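Long-range contacts in ribosomal protein L11 methyltransferase (Lactobacillus delbrueckii subsp. bulgaricus ATCC BAA-365, PDB 3GRZ), which probably methylates lysyl side chains of ribosomal protein L11 with S-adenosyl-L-methionine as donor, the chain here being its C-terminal, cofactor-binding part: residues 13-18 against 30-35; 52-57 against 154-159; 77-82 against 106-111; 117-122 against 139-144; 158-163 against 189-194. One frame throughout, in Å; residues are numbered along the deposited sequence. Where two conformers were deposited one is given.

Contact 1: 13-18 against 30-35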
# COMPACT_ATOMS: atom_id res chain seq x y z
N ALA B 13 -0.14 12.59 -2.60
CA ALA B 13 -0.08 13.54 -1.52
C ALA B 13 -1.34 14.41 -1.51
O ALA B 13 -2.00 14.61 -2.54
CB ALA B 13 1.21 14.41 -1.61
N ILE B 14 -1.71 14.89 -0.33
CA ILE B 14 -2.87 15.76 -0.19
C ILE B 14 -2.37 17.14 0.21
O ILE B 14 -1.50 17.27 1.08
CB ILE B 14 -3.88 15.26 0.87
CG1 ILE B 14 -4.37 13.85 0.55
CG2 ILE B 14 -5.09 16.20 0.96
CD1 ILE B 14 -5.18 13.26 1.70
N VAL B 15 -2.94 18.15 -0.42
CA VAL B 15 -2.49 19.53 -0.27
C VAL B 15 -3.72 20.43 -0.09
O VAL B 15 -4.73 20.20 -0.72
CB VAL B 15 -1.61 19.88 -1.50
CG1 VAL B 15 -1.92 21.22 -2.12
CG2 VAL B 15 -0.15 19.76 -1.14
N PRO B 16 -3.64 21.42 0.83
CA PRO B 16 -4.75 22.38 0.96
C PRO B 16 -4.84 23.22 -0.31
O PRO B 16 -3.80 23.48 -0.92
CB PRO B 16 -4.34 23.25 2.15
CG PRO B 16 -3.28 22.44 2.87
CD PRO B 16 -2.57 21.71 1.79
N GLU B 17 -6.04 23.62 -0.71
CA GLU B 17 -6.24 24.25 -2.03
C GLU B 17 -5.42 25.52 -2.33
O GLU B 17 -5.11 25.80 -3.49
CB GLU B 17 -7.74 24.51 -2.30
CG GLU B 17 -8.45 25.44 -1.31
CD GLU B 17 -8.38 26.92 -1.71
OE1 GLU B 17 -8.42 27.20 -2.93
OE2 GLU B 17 -8.30 27.78 -0.81
N TRP B 18 -5.08 26.27 -1.28
CA TRP B 18 -4.30 27.51 -1.41
C TRP B 18 -2.81 27.30 -1.71
O TRP B 18 -2.17 28.19 -2.26
CB TRP B 18 -4.46 28.38 -0.15
CG TRP B 18 -3.79 27.83 1.09
CD1 TRP B 18 -2.44 27.83 1.38
CD2 TRP B 18 -4.43 27.21 2.20
NE1 TRP B 18 -2.22 27.23 2.59
CE2 TRP B 18 -3.42 26.84 3.12
CE3 TRP B 18 -5.77 26.92 2.51
CZ2 TRP B 18 -3.71 26.21 4.33
CZ3 TRP B 18 -6.05 26.29 3.72
CH2 TRP B 18 -5.02 25.94 4.61
N ILE B 30 -1.04 14.98 -6.83
CA ILE B 30 -1.38 15.94 -5.78
C ILE B 30 -2.89 16.14 -5.76
O ILE B 30 -3.49 16.52 -6.77
CB ILE B 30 -0.65 17.30 -5.98
CG1 ILE B 30 0.88 17.11 -6.05
CG2 ILE B 30 -1.03 18.30 -4.90
CD1 ILE B 30 1.51 16.29 -4.91
N ILE B 31 -3.50 15.83 -4.62
CA ILE B 31 -4.93 16.03 -4.49
C ILE B 31 -5.20 17.27 -3.64
O ILE B 31 -4.85 17.31 -2.46
CB ILE B 31 -5.65 14.78 -3.94
CG1 ILE B 31 -5.50 13.62 -4.93
CG2 ILE B 31 -7.13 15.08 -3.67
CD1 ILE B 31 -6.15 12.33 -4.47
N ARG B 32 -5.78 18.28 -4.29
CA ARG B 32 -6.16 19.50 -3.60
C ARG B 32 -7.53 19.37 -2.94
O ARG B 32 -8.50 18.90 -3.55
CB ARG B 32 -6.10 20.69 -4.56
CG ARG B 32 -4.70 20.90 -5.12
CD ARG B 32 -4.55 22.17 -5.94
NE ARG B 32 -3.13 22.44 -6.18
CZ ARG B 32 -2.36 23.16 -5.37
NH1 ARG B 32 -1.08 23.34 -5.66
NH2 ARG B 32 -2.87 23.73 -4.28
N LEU B 33 -7.60 19.76 -1.67
CA LEU B 33 -8.84 19.75 -0.91
C LEU B 33 -9.04 21.11 -0.24
O LEU B 33 -8.07 21.75 0.18
CB LEU B 33 -8.82 18.66 0.17
CG LEU B 33 -8.77 17.16 -0.16
CD1 LEU B 33 -8.87 16.36 1.12
CD2 LEU B 33 -9.86 16.74 -1.14
N ASP B 34 -10.29 21.54 -0.14
CA ASP B 34 -10.64 22.82 0.48
C ASP B 34 -11.05 22.56 1.94
O ASP B 34 -12.09 21.95 2.19
CB ASP B 34 -11.75 23.52 -0.33
CG ASP B 34 -12.12 24.92 0.21
OD1 ASP B 34 -11.70 25.32 1.32
OD2 ASP B 34 -12.85 25.63 -0.51
N PRO B 35 -10.24 23.04 2.90
CA PRO B 35 -10.45 22.83 4.33
C PRO B 35 -11.67 23.57 4.87
O PRO B 35 -12.21 23.18 5.90
CB PRO B 35 -9.19 23.42 4.97
CG PRO B 35 -8.20 23.49 3.87
CD PRO B 35 -9.02 23.83 2.67

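Contact 2: 52-57 against 154-159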
# COMPACT_ATOMS: atom_id res chain seq x y z
N LEU B 52 -3.99 2.71 0.33
CA LEU B 52 -3.11 1.56 0.08
C LEU B 52 -3.89 0.38 -0.49
O LEU B 52 -3.40 -0.31 -1.38
CB LEU B 52 -2.37 1.13 1.35
CG LEU B 52 -1.32 2.11 1.90
CD1 LEU B 52 -0.73 1.62 3.24
CD2 LEU B 52 -0.23 2.39 0.87
N GLY B 53 -5.10 0.18 0.01
CA GLY B 53 -6.01 -0.82 -0.55
C GLY B 53 -6.39 -0.55 -2.00
O GLY B 53 -6.50 -1.48 -2.80
N ILE B 54 -6.63 0.73 -2.32
CA ILE B 54 -7.00 1.12 -3.69
C ILE B 54 -5.80 0.94 -4.62
O ILE B 54 -5.93 0.40 -5.73
CB ILE B 54 -7.54 2.57 -3.78
CG1 ILE B 54 -8.81 2.73 -2.94
CG2 ILE B 54 -7.84 2.97 -5.24
CD1 ILE B 54 -9.25 4.20 -2.77
N GLU B 55 -4.62 1.34 -4.14
CA GLU B 55 -3.38 1.18 -4.89
C GLU B 55 -3.12 -0.31 -5.20
O GLU B 55 -2.68 -0.66 -6.29
CB GLU B 55 -2.21 1.80 -4.10
CG GLU B 55 -0.80 1.49 -4.62
CD GLU B 55 -0.42 2.29 -5.87
OE1 GLU B 55 -1.08 3.31 -6.15
OE2 GLU B 55 0.54 1.89 -6.57
N ARG B 56 -3.43 -1.18 -4.24
CA ARG B 56 -3.27 -2.61 -4.40
C ARG B 56 -4.28 -3.16 -5.40
O ARG B 56 -3.92 -3.95 -6.27
CB ARG B 56 -3.41 -3.30 -3.04
CG ARG B 56 -3.41 -4.82 -3.06
CD ARG B 56 -3.70 -5.35 -1.66
NE ARG B 56 -3.91 -6.79 -1.63
CZ ARG B 56 -5.06 -7.39 -1.88
NH1 ARG B 56 -5.15 -8.71 -1.84
NH2 ARG B 56 -6.13 -6.68 -2.19
N ALA B 57 -5.54 -2.73 -5.28
CA ALA B 57 -6.63 -3.28 -6.09
C ALA B 57 -6.63 -2.81 -7.54
O ALA B 57 -7.05 -3.55 -8.42
CB ALA B 57 -8.00 -3.00 -5.44
N GLN B 154 -14.25 -6.57 -5.42
CA GLN B 154 -13.45 -6.39 -4.22
C GLN B 154 -14.00 -5.24 -3.38
O GLN B 154 -14.75 -4.40 -3.88
CB GLN B 154 -11.99 -6.12 -4.61
CG GLN B 154 -11.35 -7.32 -5.25
CD GLN B 154 -9.99 -7.03 -5.79
OE1 GLN B 154 -9.85 -6.54 -6.92
NE2 GLN B 154 -8.97 -7.34 -5.01
N VAL B 155 -13.64 -5.24 -2.11
CA VAL B 155 -14.18 -4.28 -1.15
C VAL B 155 -13.00 -3.78 -0.31
O VAL B 155 -12.14 -4.56 0.10
CB VAL B 155 -15.34 -4.88 -0.27
CG1 VAL B 155 -15.81 -3.91 0.77
CG2 VAL B 155 -16.57 -5.23 -1.13
N ILE B 156 -12.94 -2.47 -0.09
CA ILE B 156 -11.98 -1.89 0.84
C ILE B 156 -12.70 -1.13 1.95
O ILE B 156 -13.45 -0.19 1.67
CB ILE B 156 -11.02 -0.92 0.12
CG1 ILE B 156 -10.30 -1.65 -1.01
CG2 ILE B 156 -10.02 -0.31 1.13
CD1 ILE B 156 -9.81 -0.73 -2.06
N PHE B 157 -12.49 -1.56 3.19
CA PHE B 157 -13.01 -0.88 4.37
C PHE B 157 -11.89 -0.21 5.10
O PHE B 157 -10.79 -0.76 5.22
CB PHE B 157 -13.66 -1.84 5.37
CG PHE B 157 -15.03 -2.35 4.96
CD1 PHE B 157 -15.71 -1.81 3.86
CD2 PHE B 157 -15.64 -3.35 5.71
CE1 PHE B 157 -16.98 -2.27 3.51
CE2 PHE B 157 -16.92 -3.83 5.36
CZ PHE B 157 -17.58 -3.30 4.26
N SER B 158 -12.17 0.97 5.64
CA SER B 158 -11.28 1.61 6.59
C SER B 158 -12.15 2.31 7.62
O SER B 158 -13.39 2.31 7.49
CB SER B 158 -10.35 2.59 5.89
OG SER B 158 -9.31 2.96 6.77
N GLY B 159 -11.53 2.86 8.66
CA GLY B 159 -12.25 3.55 9.73
C GLY B 159 -12.69 2.61 10.84
O GLY B 159 -13.51 2.98 11.68
O HOH W 1 -8.99 -7.99 -2.24
O HOH W 2 -7.75 -6.26 -8.37

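Contact 3: 77-82 against 106-111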
# COMPACT_ATOMS: atom_id res chain seq x y z
N ALA B 77 -9.16 10.11 -5.65
CA ALA B 77 -7.98 9.28 -5.78
C ALA B 77 -8.22 8.09 -6.69
O ALA B 77 -7.37 7.77 -7.52
CB ALA B 77 -7.55 8.82 -4.44
N ALA B 78 -9.37 7.44 -6.55
CA ALA B 78 -9.73 6.33 -7.42
C ALA B 78 -9.78 6.77 -8.88
O ALA B 78 -9.27 6.07 -9.75
CB ALA B 78 -11.08 5.72 -7.00
N HIS B 79 -10.36 7.95 -9.13
CA HIS B 79 -10.46 8.50 -10.50
C HIS B 79 -9.07 8.71 -11.09
O HIS B 79 -8.79 8.31 -12.23
CB HIS B 79 -11.27 9.81 -10.52
CG HIS B 79 -11.50 10.37 -11.88
ND1 HIS B 79 -10.56 11.14 -12.55
CD2 HIS B 79 -12.57 10.28 -12.71
CE1 HIS B 79 -11.04 11.49 -13.73
NE2 HIS B 79 -12.25 10.99 -13.85
N LYS B 80 -8.19 9.33 -10.31
CA LYS B 80 -6.82 9.62 -10.75
C LYS B 80 -6.01 8.34 -10.98
O LYS B 80 -5.16 8.29 -11.89
CB LYS B 80 -6.13 10.52 -9.74
CG LYS B 80 -6.58 11.97 -9.83
CD LYS B 80 -6.32 12.71 -8.54
CE LYS B 80 -6.47 14.21 -8.71
NZ LYS B 80 -5.60 14.77 -9.78
N LEU B 81 -6.30 7.31 -10.20
CA LEU B 81 -5.64 6.00 -10.33
C LEU B 81 -6.18 5.14 -11.47
O LEU B 81 -5.77 4.00 -11.63
CB LEU B 81 -5.67 5.23 -9.01
CG LEU B 81 -4.76 5.81 -7.92
CD1 LEU B 81 -4.98 5.11 -6.60
CD2 LEU B 81 -3.29 5.75 -8.31
N GLY B 82 -7.12 5.69 -12.24
CA GLY B 82 -7.55 5.07 -13.48
C GLY B 82 -8.83 4.27 -13.40
O GLY B 82 -9.00 3.34 -14.17
N ASN B 106 -9.42 19.61 -8.62
CA ASN B 106 -8.45 18.71 -9.22
C ASN B 106 -8.71 18.46 -10.70
O ASN B 106 -8.12 17.57 -11.29
CB ASN B 106 -8.38 17.42 -8.40
CG ASN B 106 -7.81 17.65 -7.01
OD1 ASN B 106 -6.61 17.88 -6.86
ND2 ASN B 106 -8.67 17.63 -6.01
N GLY B 107 -9.59 19.27 -11.28
CA GLY B 107 -9.91 19.23 -12.71
C GLY B 107 -10.75 18.04 -13.12
O GLY B 107 -10.67 17.59 -14.26
N ILE B 108 -11.55 17.53 -12.19
CA ILE B 108 -12.38 16.34 -12.41
C ILE B 108 -13.83 16.75 -12.33
O ILE B 108 -14.26 17.30 -11.31
CB ILE B 108 -12.10 15.22 -11.35
CG1 ILE B 108 -10.65 14.71 -11.45
CG2 ILE B 108 -13.07 14.04 -11.52
CD1 ILE B 108 -10.19 13.92 -10.20
N TYR B 109 -14.58 16.47 -13.40
CA TYR B 109 -15.98 16.92 -13.53
C TYR B 109 -16.95 15.77 -13.76
O TYR B 109 -18.16 15.97 -13.77
CB TYR B 109 -16.10 18.02 -14.60
CG TYR B 109 -15.24 19.22 -14.27
CD1 TYR B 109 -15.70 20.20 -13.38
CD2 TYR B 109 -13.95 19.36 -14.78
CE1 TYR B 109 -14.92 21.29 -13.03
CE2 TYR B 109 -13.15 20.46 -14.43
CZ TYR B 109 -13.65 21.41 -13.56
OH TYR B 109 -12.88 22.49 -13.20
N ASP B 110 -16.40 14.56 -13.91
CA ASP B 110 -17.20 13.37 -14.24
C ASP B 110 -17.34 12.32 -13.14
O ASP B 110 -17.68 11.17 -13.43
CB ASP B 110 -16.68 12.70 -15.52
CG ASP B 110 -15.25 12.18 -15.40
OD1 ASP B 110 -14.58 12.41 -14.38
OD2 ASP B 110 -14.78 11.54 -16.36
N ILE B 111 -17.09 12.68 -11.88
CA ILE B 111 -17.45 11.77 -10.79
C ILE B 111 -18.95 11.88 -10.53
O ILE B 111 -19.46 12.97 -10.29
CB ILE B 111 -16.64 12.05 -9.49
CG1 ILE B 111 -15.18 11.61 -9.68
CG2 ILE B 111 -17.28 11.31 -8.30
CD1 ILE B 111 -14.22 12.01 -8.55
O HOH W 3 -5.03 17.30 -8.98
O HOH W 4 -7.00 14.59 -12.02

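Contact 4: 117-122 against 139-144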
# COMPACT_ATOMS: atom_id res chain seq x y z
N SER B 117 -28.24 6.99 1.62
CA SER B 117 -27.67 6.26 2.73
C SER B 117 -27.16 4.89 2.29
O SER B 117 -27.93 4.06 1.81
CB SER B 117 -28.71 6.11 3.84
OG SER B 117 -28.14 5.51 4.98
N LEU B 118 -25.85 4.69 2.45
CA LEU B 118 -25.15 3.46 2.06
C LEU B 118 -25.34 3.17 0.58
O LEU B 118 -24.93 3.98 -0.25
CB LEU B 118 -25.53 2.28 2.96
CG LEU B 118 -25.15 2.53 4.43
CD1 LEU B 118 -25.66 1.42 5.30
CD2 LEU B 118 -23.64 2.68 4.57
N LEU B 119 -25.96 2.04 0.25
CA LEU B 119 -26.22 1.73 -1.15
C LEU B 119 -27.71 1.57 -1.45
O LEU B 119 -28.08 0.89 -2.42
CB LEU B 119 -25.44 0.48 -1.59
CG LEU B 119 -23.91 0.62 -1.68
CD1 LEU B 119 -23.26 -0.75 -1.75
CD2 LEU B 119 -23.47 1.51 -2.84
N ALA B 120 -28.55 2.21 -0.63
CA ALA B 120 -29.98 2.30 -0.88
C ALA B 120 -30.22 3.03 -2.19
O ALA B 120 -29.66 4.11 -2.43
CB ALA B 120 -30.69 3.02 0.27
N ASP B 121 -30.99 2.39 -3.06
CA ASP B 121 -31.39 3.01 -4.32
C ASP B 121 -30.23 3.18 -5.30
O ASP B 121 -30.34 3.95 -6.26
CB ASP B 121 -32.09 4.35 -4.04
CG ASP B 121 -33.41 4.18 -3.31
OD1 ASP B 121 -34.36 3.62 -3.90
OD2 ASP B 121 -33.50 4.60 -2.13
N VAL B 122 -29.14 2.46 -5.06
CA VAL B 122 -28.05 2.43 -6.03
C VAL B 122 -28.27 1.20 -6.90
O VAL B 122 -28.23 0.07 -6.42
CB VAL B 122 -26.66 2.39 -5.36
CG1 VAL B 122 -25.59 2.25 -6.42
CG2 VAL B 122 -26.44 3.66 -4.55
N LEU B 139 -21.27 -2.28 9.52
CA LEU B 139 -22.13 -3.42 9.84
C LEU B 139 -23.47 -3.38 9.08
O LEU B 139 -23.97 -4.42 8.67
CB LEU B 139 -22.37 -3.56 11.36
CG LEU B 139 -21.15 -3.95 12.21
CD1 LEU B 139 -21.43 -3.81 13.70
CD2 LEU B 139 -20.66 -5.37 11.91
N ASP B 140 -24.00 -2.18 8.86
CA ASP B 140 -25.20 -2.00 8.02
C ASP B 140 -24.88 -2.12 6.52
O ASP B 140 -25.74 -2.54 5.73
CB ASP B 140 -25.88 -0.67 8.31
CG ASP B 140 -26.45 -0.59 9.72
OD1 ASP B 140 -26.79 -1.65 10.29
OD2 ASP B 140 -26.56 0.53 10.26
N LEU B 141 -23.66 -1.76 6.13
CA LEU B 141 -23.23 -1.86 4.73
C LEU B 141 -22.98 -3.31 4.31
O LEU B 141 -23.27 -3.68 3.17
CB LEU B 141 -21.96 -1.02 4.47
CG LEU B 141 -21.40 -1.02 3.04
CD1 LEU B 141 -22.42 -0.46 2.01
CD2 LEU B 141 -20.10 -0.24 2.98
N ILE B 142 -22.43 -4.11 5.22
CA ILE B 142 -22.03 -5.48 4.88
C ILE B 142 -23.13 -6.29 4.12
O ILE B 142 -22.84 -6.78 3.02
CB ILE B 142 -21.38 -6.24 6.09
CG1 ILE B 142 -19.96 -5.69 6.36
CG2 ILE B 142 -21.31 -7.74 5.82
CD1 ILE B 142 -19.40 -5.98 7.76
N PRO B 143 -24.38 -6.37 4.65
CA PRO B 143 -25.41 -7.15 3.91
C PRO B 143 -25.86 -6.57 2.57
O PRO B 143 -26.58 -7.25 1.82
CB PRO B 143 -26.60 -7.18 4.89
CG PRO B 143 -26.08 -6.74 6.20
CD PRO B 143 -24.95 -5.81 5.89
N GLN B 144 -25.45 -5.33 2.26
CA GLN B 144 -25.77 -4.69 0.99
C GLN B 144 -24.72 -4.95 -0.09
O GLN B 144 -24.98 -4.69 -1.26
CB GLN B 144 -25.95 -3.18 1.14
CG GLN B 144 -26.93 -2.75 2.23
CD GLN B 144 -27.36 -1.29 2.11
OE1 GLN B 144 -26.91 -0.57 1.23
NE2 GLN B 144 -28.24 -0.86 3.01
O HOH W 5 -28.89 1.97 3.34

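Contact 5: 158-163 against 189-194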
# COMPACT_ATOMS: atom_id res chain seq x y z
N SER B 158 -12.17 0.97 5.64
CA SER B 158 -11.28 1.61 6.59
C SER B 158 -12.15 2.31 7.62
O SER B 158 -13.39 2.31 7.49
CB SER B 158 -10.35 2.59 5.89
OG SER B 158 -9.31 2.96 6.77
N GLY B 159 -11.53 2.86 8.66
CA GLY B 159 -12.25 3.55 9.73
C GLY B 159 -12.69 2.61 10.84
O GLY B 159 -13.51 2.98 11.68
N ILE B 160 -12.14 1.39 10.85
CA ILE B 160 -12.49 0.38 11.87
C ILE B 160 -11.58 0.51 13.08
O ILE B 160 -10.37 0.33 12.96
CB ILE B 160 -12.36 -1.06 11.31
CG1 ILE B 160 -13.30 -1.26 10.13
CG2 ILE B 160 -12.66 -2.12 12.39
CD1 ILE B 160 -12.86 -2.36 9.15
N ASP B 161 -12.15 0.84 14.24
CA ASP B 161 -11.38 0.75 15.50
C ASP B 161 -11.07 -0.73 15.81
O ASP B 161 -11.91 -1.58 15.57
CB ASP B 161 -12.17 1.37 16.66
CG ASP B 161 -11.37 1.39 17.94
OD1 ASP B 161 -10.44 2.21 18.04
OD2 ASP B 161 -11.65 0.55 18.82
N TYR B 162 -9.87 -1.02 16.32
CA TYR B 162 -9.43 -2.41 16.53
C TYR B 162 -10.34 -3.26 17.44
O TYR B 162 -10.45 -4.48 17.25
CB TYR B 162 -7.96 -2.48 17.00
CG TYR B 162 -7.75 -2.15 18.47
CD1 TYR B 162 -7.50 -3.16 19.41
CD2 TYR B 162 -7.78 -0.83 18.91
CE1 TYR B 162 -7.30 -2.85 20.76
CE2 TYR B 162 -7.59 -0.52 20.24
CZ TYR B 162 -7.35 -1.52 21.17
OH TYR B 162 -7.16 -1.16 22.49
N LEU B 163 -11.00 -2.60 18.39
CA LEU B 163 -11.97 -3.26 19.28
C LEU B 163 -13.23 -3.70 18.54
O LEU B 163 -13.91 -4.63 18.98
CB LEU B 163 -12.33 -2.35 20.45
CG LEU B 163 -11.20 -1.98 21.42
CD1 LEU B 163 -11.63 -0.84 22.36
CD2 LEU B 163 -10.72 -3.19 22.22
N ILE B 189 -7.96 0.11 11.70
CA ILE B 189 -7.86 -1.07 10.86
C ILE B 189 -8.38 -0.75 9.47
O ILE B 189 -9.41 -0.08 9.32
CB ILE B 189 -8.70 -2.25 11.45
CG1 ILE B 189 -8.36 -2.51 12.92
CG2 ILE B 189 -8.57 -3.51 10.61
CD1 ILE B 189 -7.10 -3.27 13.16
N GLY B 190 -7.67 -1.24 8.45
CA GLY B 190 -8.16 -1.26 7.08
C GLY B 190 -8.20 -2.68 6.56
O GLY B 190 -7.34 -3.49 6.91
N LEU B 191 -9.19 -3.00 5.74
CA LEU B 191 -9.33 -4.36 5.19
C LEU B 191 -9.52 -4.37 3.69
O LEU B 191 -10.32 -3.60 3.16
CB LEU B 191 -10.53 -5.08 5.82
CG LEU B 191 -10.68 -5.15 7.34
CD1 LEU B 191 -12.07 -5.70 7.67
CD2 LEU B 191 -9.58 -6.03 7.94
N ALA B 192 -8.80 -5.27 3.02
CA ALA B 192 -9.08 -5.63 1.63
C ALA B 192 -9.87 -6.94 1.66
O ALA B 192 -9.46 -7.92 2.29
CB ALA B 192 -7.80 -5.80 0.83
N ILE B 193 -11.01 -6.93 0.98
CA ILE B 193 -12.06 -7.94 1.11
C ILE B 193 -12.47 -8.46 -0.28
O ILE B 193 -12.54 -7.70 -1.24
CB ILE B 193 -13.29 -7.35 1.85
CG1 ILE B 193 -12.95 -7.03 3.32
CG2 ILE B 193 -14.52 -8.28 1.80
CD1 ILE B 193 -13.81 -5.91 3.91
N SER B 194 -12.71 -9.76 -0.38
CA SER B 194 -13.34 -10.34 -1.58
C SER B 194 -14.33 -11.43 -1.16
O SER B 194 -14.45 -11.73 0.02
CB SER B 194 -12.29 -10.88 -2.55
OG SER B 194 -11.43 -11.83 -1.92

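Contact 1: 13-18 against 30-35
Ala13 to Pro16 runs parallel to Ile30 to Leu33, with Ile14 facing Ile31 and Val15 facing Arg32. The strand part is tight: Ile31 N donates to Ala13 O at 2.8 Å, almost straight at 174°, and the bonds from Val15 N to Ile31 O and from Leu33 N to Val15 O continue it. On the face carrying Ala13, Val15 and Ile30, the two branches of Ile30 divide the work. CD1 reaches back to Ala13 CB at 3.8 Å, while CG2, placed anti to the backbone N by a chi1 of -57°, meets Val15 CB. On the other face, Ile14 CG2 packs on Leu33 CD1. The grip slackens toward the solvent. Glu17 N gives Leu33 O a weak, bent bond, and Trp18, largely exposed, touches Pro35 CG through CZ3 at 3.5 Å. Arg32, deposited in two conformers, has in one of them a guanidinium face against Val15 CG1, its NH2 bonded to Glu19 O. Strand 6-9 lies antiparallel on the far side of strand 12-16, making a small three-stranded sheet, while Ile14 and Ile31 rest on Ile73 of helix 73-80 and Leu33 and Asp34 on helix 93-105.

Contact 2: 52-57 against 154-159
The helix bearing Gly53 and Ala57 runs nearly antiparallel to the strand bearing Ile156 and Gln154, the two short axes 165° apart and 8.9 Å at their closest. Gly53 permits this approach, since a CB there would clash with Ile156 CG2. Ile156 takes the space beside that glycine: CG1 stands anti to the carbonyl carbon (chi1 -57°), and CD1 ends 3.4 Å from Gly53 C. The same methyl touches Ile54 CG1 at 3.7 Å, where the two isoleucines cross at about a right angle, with a looser contact to Ala57 CB. This is the helix-on-sheet layer of a Rossmann-like methyltransferase domain, helix 44-57 lying over the sheet next to strand 153-161, with Leu128 of strand 126-132 also touching Ile156. Polar groups meet at the C-terminal end of the helix, through water. One water takes an N-H from Gln154 NE2 at 2.8 Å and another from Arg56 NH2, lying in the guanidinium plane. A second water donates to both Gln154 OE1, at 2.6 Å, and Ala57 O, so both ends of the amide are tied to the helix and its rotation is defined. Arg56 NE has a partner of its own, a weak hydrogen bond to Gln48 OE1 of the second subunit.

Contact 3: 77-82 against 106-111
His79 leaves helix 73-80 to lie across Ile108 and to end at Asp110, and its atoms can be followed outward in order. CB, nearest the helix, meets Ile111 CD1 at a loose 4.2 Å. With CG anti to the backbone N (chi1 -176°), the ring is carried out over the loop. Its ND1 lies 3.7 Å from Ile108 CD1, and one face is centred over Ile108 CG2, which sits 3.8 Å from the ring centroid and only 2° off the normal, a nearly ideal CH-pi contact. At the tip, NE2 gives Asp110 OD1 a weak hydrogen bond, short at 2.8 Å but poorly directed, since OD1 lies well off the N-H direction; ring and carboxylate planes are 66° apart. Lys80 shares Ile108 CD1 with the histidine, and its CE packs on Asn106 CB at 3.7 Å. From there a bend at chi4 brings NZ to two waters, one of which also donates to Asn106 OD1, the other to Asn106 O. Glu29 forms a salt bridge with NZ, and Asn106 OD1 accepts from Arg32 N, so the loop is also joined to strand 29-33. Both helices that border this contact end in Schellman motifs, with Gly82 and Gly107 as the residues of positive phi. Ile108 thus provides a greasy step beneath an otherwise polar surface seam. The carboxylate beside NE2 would probably favour a protonated imidazole, the bond's bent geometry suggesting an electrostatic attraction more than a strongly directional link.

Contact 4: 117-122 against 139-144
The amide of Gln144 is the flat group of this contact, set against the turn at Leu118 and Leu119. Its OE1 accepts from Leu119 N at 2.9 Å, the donor tilted 16° from the carbonyl plane, and it also lies 3.3 Å from Leu119 CB. Its NE2 gives an N-H to a water that donates in turn to Ser117 O, while Leu118 CB stands off the amide plane, 3.6 Å from OE1. The turn is of type II', with Leu118 at positive phi in its second position; Ala120 N closes it on Ser117 O. Beside the amide the packing is apolar. Leu118 CD1 rests on Asp140 CB at 3.7 Å, and Leu119 CD1 meets Leu141 CD1, which the anti chi1 of Leu141 (-179°) and a turned chi2 bring within 3.9 Å. A leucine here in place of Gln144 would probably leave Leu119 N without this acceptor and the water without its amide donor. The contact joins the loop between strands 112-115 and 126-132 to helix 135-145, and Ser117 OG weakly bonds a glycerol, probably from the crystallisation liquor. Because both ends of one amide are used, a single side chain can hold two points of the turn, Leu119 N directly and Ser117 O through water, with leucines packing beside it.

Contact 5: 158-163 against 189-194
Ile160 and Ile189 face each other with CG1 anti to the carbonyl carbon in both, but their outer torsions differ. Extended at chi2 (155°), Ile160 sends CD1 along to Leu191 CD1, 3.7 Å away, the two side chains crossing at about a right angle. Ile189 instead folds at chi2 (-78°), which leaves CD1 4.0 Å from Tyr162 CB. Ile160 CB and Ile189 CB come within 3.9 Å. The backbones pair here as an antiparallel, hydrogen-bonded couple: Ile189 N donates to Ile160 O at 2.7 Å, in the carbonyl plane, whereas the return bond from Ile160 N to Ile189 O is long and weak. An alanine in place of Ile160 would remove everything beyond CB and is likely to leave a gap beside Leu191 and Ile168 of helix 165-174. The short axes are 124° apart, far from strictly antiparallel. Gly159, at positive phi, bends the chain next to Asn132, predicted to bind S-adenosyl-L-methionine. Past it, Asp161 OD2 accepts from Leu163 N in an Asx turn, while OD1 makes a salt bridge with Arg187. Strand 188-195, antiparallel to both neighbours and inserted between strands 153-161 and 177-185, gives the 3-2-1-4-5-7-6 order characteristic of class I, S-adenosyl-L-methionine-dependent methyltransferases.

Contacts 2 and 5 share Ser158 and Gly159, their centres 9 Å apart; strand 153-161 packs on the helix through Gln154 and Ile156 and pairs with strand 188-195 further along. Phe157 carries this core outward, touching Leu141 and Ile142 of contact 4, while Ile54 packs on Leu81 of contact 3. Contact 3 in turn meets contact 1, centres about 14 Å apart. Contacts 1 and 4 lie on opposite sides of the chain's centre, 29 Å between centres, yet both come near the predicted S-adenosyl-L-methionine site: the side chains of Ile14 and Thr47 are about 4 Å apart, and Leu118 lies about 7 Å from Gly68. In contact 5, Gly159 lies about 3 Å from Asn132, also predicted to bind the cofactor.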